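Local coordinates for protein probable flavin reductase (Sinorhizobium meliloti, PDB 3RH7) that binds flavin mononucleotide in a split-barrel domain and probably works as an NADPH-dependent flavin reductase, at residues N85-T97 with L156-R170. Numbering follows the deposited sequence.
Sequences NVLSETQKDVSNT and LNGLGYARGGYFTPR. With FMN (flavin mononucleotide), chain G.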
# COMPACT_ATOMS: atom_id res chain seq x y z
N ASN A 85 12.07 4.16 10.27
CA ASN A 85 12.32 4.91 9.03
C ASN A 85 11.39 4.41 7.91
O ASN A 85 11.60 3.29 7.40
CB ASN A 85 13.80 4.80 8.60
CG ASN A 85 14.77 5.54 9.46
OD1 ASN A 85 15.01 6.72 9.26
ND2 ASN A 85 15.40 4.85 10.39
N VAL A 86 10.35 5.22 7.55
CA VAL A 86 9.35 4.91 6.49
C VAL A 86 10.06 5.26 5.15
O VAL A 86 10.27 6.43 4.83
CB VAL A 86 8.00 5.66 6.74
CG1 VAL A 86 6.96 5.36 5.69
CG2 VAL A 86 7.44 5.33 8.12
N LEU A 87 10.54 4.23 4.45
CA LEU A 87 11.33 4.39 3.23
C LEU A 87 10.58 5.04 2.06
O LEU A 87 9.37 4.87 1.95
CB LEU A 87 11.87 3.03 2.78
CG LEU A 87 12.72 2.23 3.77
CD1 LEU A 87 13.12 0.93 3.15
CD2 LEU A 87 13.99 3.00 4.20
N SER A 88 11.27 5.79 1.21
CA SER A 88 10.63 6.44 0.07
C SER A 88 10.72 5.57 -1.23
O SER A 88 11.35 4.50 -1.19
CB SER A 88 11.26 7.80 -0.16
OG SER A 88 12.58 7.60 -0.60
N GLU A 89 10.08 6.00 -2.36
CA GLU A 89 10.06 5.30 -3.66
C GLU A 89 11.42 4.81 -4.15
O GLU A 89 11.50 3.77 -4.82
CB GLU A 89 9.57 6.23 -4.75
CG GLU A 89 8.09 6.48 -4.85
CD GLU A 89 7.78 7.47 -5.95
OE1 GLU A 89 8.50 8.49 -6.07
OE2 GLU A 89 6.82 7.22 -6.71
N THR A 90 12.46 5.61 -3.91
CA THR A 90 13.82 5.38 -4.40
C THR A 90 14.64 4.47 -3.47
O THR A 90 15.78 4.13 -3.80
CB THR A 90 14.53 6.73 -4.55
OG1 THR A 90 14.65 7.36 -3.26
CG2 THR A 90 13.83 7.66 -5.52
N GLN A 91 14.08 4.08 -2.31
CA GLN A 91 14.84 3.33 -1.30
C GLN A 91 14.54 1.84 -1.32
O GLN A 91 14.62 1.19 -0.25
CB GLN A 91 14.62 3.92 0.10
CG GLN A 91 15.42 5.23 0.31
CD GLN A 91 14.95 6.06 1.48
OE1 GLN A 91 13.83 5.90 2.04
NE2 GLN A 91 15.80 7.01 1.86
N LYS A 92 14.29 1.27 -2.54
CA LYS A 92 14.04 -0.17 -2.68
C LYS A 92 15.25 -0.96 -2.13
O LYS A 92 15.08 -1.92 -1.38
CB LYS A 92 13.73 -0.51 -4.14
CG LYS A 92 13.51 -2.00 -4.44
CD LYS A 92 13.49 -2.31 -5.94
CE LYS A 92 14.32 -3.52 -6.26
NZ LYS A 92 14.66 -3.58 -7.71
N ASP A 93 16.48 -0.48 -2.43
CA ASP A 93 17.76 -1.09 -2.05
C ASP A 93 17.96 -1.12 -0.55
O ASP A 93 18.58 -2.06 -0.05
CB ASP A 93 18.95 -0.34 -2.70
CG ASP A 93 19.02 1.14 -2.30
OD1 ASP A 93 18.09 1.92 -2.68
OD2 ASP A 93 19.98 1.51 -1.57
N VAL A 94 17.45 -0.10 0.18
CA VAL A 94 17.62 -0.05 1.62
C VAL A 94 16.84 -1.22 2.24
O VAL A 94 17.38 -1.99 3.04
CB VAL A 94 17.23 1.31 2.20
CG1 VAL A 94 17.38 1.32 3.71
CG2 VAL A 94 18.07 2.40 1.58
N SER A 95 15.57 -1.36 1.80
CA SER A 95 14.65 -2.41 2.21
C SER A 95 15.30 -3.75 2.01
O SER A 95 15.29 -4.56 2.93
CB SER A 95 13.35 -2.32 1.42
OG SER A 95 12.49 -3.40 1.73
N ASN A 96 15.94 -3.96 0.85
CA ASN A 96 16.60 -5.22 0.55
C ASN A 96 17.83 -5.39 1.48
O ASN A 96 17.83 -6.32 2.29
CB ASN A 96 16.92 -5.31 -0.94
CG ASN A 96 15.67 -5.39 -1.83
OD1 ASN A 96 14.58 -5.75 -1.37
ND2 ASN A 96 15.82 -5.14 -3.14
N THR A 97 18.80 -4.42 1.49
CA THR A 97 19.97 -4.45 2.40
C THR A 97 19.61 -4.84 3.86
O THR A 97 20.26 -5.70 4.44
CB THR A 97 20.65 -3.07 2.45
OG1 THR A 97 20.93 -2.59 1.13
CG2 THR A 97 21.91 -3.07 3.31
N LEU A 156 7.59 13.30 0.41
CA LEU A 156 8.12 12.15 -0.32
C LEU A 156 7.21 10.94 -0.29
O LEU A 156 6.72 10.55 0.78
CB LEU A 156 9.50 11.74 0.19
CG LEU A 156 10.64 12.72 -0.04
CD1 LEU A 156 11.94 12.18 0.48
CD2 LEU A 156 10.76 13.12 -1.49
N ASN A 157 6.99 10.37 -1.48
CA ASN A 157 6.19 9.17 -1.66
C ASN A 157 6.91 8.02 -1.08
O ASN A 157 8.13 7.92 -1.23
CB ASN A 157 5.92 8.91 -3.14
CG ASN A 157 5.01 9.92 -3.79
OD1 ASN A 157 4.02 10.38 -3.19
ND2 ASN A 157 5.34 10.26 -5.03
N GLY A 158 6.18 7.17 -0.39
CA GLY A 158 6.80 6.03 0.25
C GLY A 158 6.90 4.81 -0.62
O GLY A 158 6.12 4.64 -1.56
N LEU A 159 7.89 3.96 -0.31
CA LEU A 159 8.08 2.65 -0.95
C LEU A 159 6.96 1.80 -0.43
O LEU A 159 6.59 1.96 0.76
CB LEU A 159 9.46 2.05 -0.60
CG LEU A 159 9.78 0.63 -1.09
CD1 LEU A 159 10.09 0.60 -2.59
CD2 LEU A 159 10.96 0.07 -0.34
N GLY A 160 6.37 1.02 -1.31
CA GLY A 160 5.28 0.13 -0.94
C GLY A 160 5.65 -1.32 -1.17
O GLY A 160 6.58 -1.60 -1.91
N TYR A 161 4.96 -2.23 -0.50
CA TYR A 161 5.05 -3.69 -0.64
C TYR A 161 3.67 -4.25 -0.66
O TYR A 161 2.94 -4.07 0.32
CB TYR A 161 5.84 -4.34 0.52
CG TYR A 161 6.51 -5.66 0.16
CD1 TYR A 161 7.68 -5.68 -0.61
CD2 TYR A 161 6.03 -6.87 0.65
CE1 TYR A 161 8.35 -6.88 -0.87
CE2 TYR A 161 6.70 -8.08 0.38
CZ TYR A 161 7.87 -8.07 -0.36
OH TYR A 161 8.55 -9.24 -0.67
N ALA A 162 3.27 -4.87 -1.77
CA ALA A 162 1.97 -5.56 -1.82
C ALA A 162 2.17 -6.88 -2.45
O ALA A 162 2.92 -6.98 -3.44
CB ALA A 162 0.92 -4.78 -2.58
N ARG A 163 1.52 -7.90 -1.86
CA ARG A 163 1.56 -9.29 -2.31
C ARG A 163 3.03 -9.73 -2.46
O ARG A 163 3.78 -9.66 -1.50
CB ARG A 163 0.72 -9.50 -3.59
CG ARG A 163 -0.74 -9.15 -3.37
CD ARG A 163 -1.70 -9.78 -4.34
NE ARG A 163 -2.62 -10.71 -3.66
CZ ARG A 163 -3.83 -10.40 -3.23
NH1 ARG A 163 -4.28 -9.16 -3.36
NH2 ARG A 163 -4.59 -11.31 -2.67
N GLY A 164 3.45 -10.13 -3.63
CA GLY A 164 4.85 -10.50 -3.78
C GLY A 164 5.86 -9.38 -3.47
O GLY A 164 6.66 -9.51 -2.53
N GLY A 165 5.83 -8.29 -4.25
CA GLY A 165 6.81 -7.23 -4.10
C GLY A 165 6.39 -5.78 -4.03
O GLY A 165 5.24 -5.43 -3.76
N TYR A 166 7.40 -4.93 -4.21
CA TYR A 166 7.32 -3.49 -4.16
C TYR A 166 6.55 -2.87 -5.31
O TYR A 166 6.62 -3.31 -6.47
CB TYR A 166 8.72 -2.88 -4.19
CG TYR A 166 9.71 -3.46 -3.21
CD1 TYR A 166 9.67 -3.12 -1.86
CD2 TYR A 166 10.76 -4.26 -3.65
CE1 TYR A 166 10.59 -3.63 -0.95
CE2 TYR A 166 11.71 -4.76 -2.75
CZ TYR A 166 11.61 -4.45 -1.40
OH TYR A 166 12.50 -4.94 -0.49
N PHE A 167 5.91 -1.74 -4.98
CA PHE A 167 5.17 -0.89 -5.89
C PHE A 167 5.50 0.57 -5.52
O PHE A 167 5.85 0.84 -4.35
CB PHE A 167 3.67 -1.22 -5.82
CG PHE A 167 3.02 -0.96 -4.49
CD1 PHE A 167 2.49 0.28 -4.19
CD2 PHE A 167 2.94 -1.95 -3.53
CE1 PHE A 167 1.88 0.52 -2.96
CE2 PHE A 167 2.32 -1.71 -2.30
CZ PHE A 167 1.81 -0.47 -2.02
N THR A 168 5.42 1.50 -6.50
CA THR A 168 5.73 2.93 -6.31
C THR A 168 4.82 3.78 -7.19
O THR A 168 4.56 3.37 -8.33
CB THR A 168 7.20 3.19 -6.62
OG1 THR A 168 7.53 2.53 -7.84
CG2 THR A 168 8.15 2.74 -5.52
N PRO A 169 4.36 4.98 -6.74
CA PRO A 169 3.48 5.81 -7.62
C PRO A 169 4.15 6.27 -8.91
O PRO A 169 3.49 6.56 -9.91
CB PRO A 169 3.12 7.03 -6.75
CG PRO A 169 3.65 6.78 -5.41
CD PRO A 169 4.55 5.59 -5.41
N ARG A 170 5.47 6.37 -8.86
CA ARG A 170 6.47 6.69 -9.88
C ARG A 170 6.18 5.98 -11.19
O ARG A 170 6.08 6.65 -12.21
CB ARG A 170 7.83 6.20 -9.33
CG ARG A 170 9.05 6.78 -9.94
CD ARG A 170 10.27 6.42 -9.11
NE ARG A 170 10.35 4.98 -8.83
CZ ARG A 170 11.43 4.39 -8.31
NH1 ARG A 170 12.52 5.10 -8.02
NH2 ARG A 170 11.43 3.08 -8.09
N1 FMN G . 11.14 -9.23 9.97
C2 FMN G . 10.51 -9.08 11.20
O2 FMN G . 11.01 -9.61 12.21
N3 FMN G . 9.38 -8.27 11.28
C4 FMN G . 8.74 -7.62 10.22
O4 FMN G . 7.74 -6.90 10.31
C4A FMN G . 9.40 -7.86 8.85
N5 FMN G . 8.88 -7.29 7.78
C5A FMN G . 9.55 -7.42 6.54
C6 FMN G . 8.95 -6.75 5.42
C7 FMN G . 9.55 -6.75 4.13
C7M FMN G . 8.89 -6.03 2.99
C8 FMN G . 10.77 -7.46 3.97
C8M FMN G . 11.42 -7.49 2.65
C9 FMN G . 11.39 -8.16 5.07
C9A FMN G . 10.81 -8.18 6.39
N10 FMN G . 11.39 -8.84 7.56
C10 FMN G . 10.71 -8.70 8.82
C1' FMN G . 12.68 -9.63 7.43
C2' FMN G . 13.87 -8.97 8.26
O2' FMN G . 14.25 -7.64 7.90
C3' FMN G . 15.21 -9.72 8.51
O3' FMN G . 15.48 -10.79 7.59
C4' FMN G . 15.53 -10.03 10.00
O4' FMN G . 14.39 -10.30 10.90
C5' FMN G . 16.42 -8.93 10.54
O5' FMN G . 17.72 -9.46 10.36
P FMN G . 18.47 -10.10 11.68
O1P FMN G . 17.94 -9.06 12.77
O2P FMN G . 20.02 -10.07 11.44
O3P FMN G . 18.14 -11.60 11.87
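Leu87 and Gly158 to Leu159 meet where, in the FMN-binding split barrel, the loop after strand 81-86 touches the segment leading into strand 160-162, an instructive case of donors and acceptors finding partners across a loop crossing. Around the single bridge of Ser88 with Gly158, Leu159 N donates to Leu87 O (2.9 Å, 166° at the hydrogen), and Glu89 N reaches Asn157 O at 3.0 Å. A type I turn, Ser88 to Gln91, then leads into helix 92-97; Gln91 OE1 accepts from Ser88 N, while Ser88 OG is bonded to Asp123 O. Glu89 CG stands anti to its carbonyl carbon (chi1 -79°) and the chain runs on extended, which carries OE2 past Asn157, whose ND2 bonds instead to Ile234 O of the second subunit, to accept from Arg170 N across 2.7 Å. Replacing Glu89 with an alanine would probably leave that amide without its acceptor and open a gap beside Asn157 and Pro169. Farther along, Lys92 CG sits over one face of the Tyr166 ring, 4.0 Å from its centroid, in a CH-pi contact, and FMN C7M lies over the Tyr161 ring. At the Tyr166 ring edge, beside a doubtful, too-short approach to Asn96 OD1, Tyr166 OH accepts from Ser95 OG (2.7 Å).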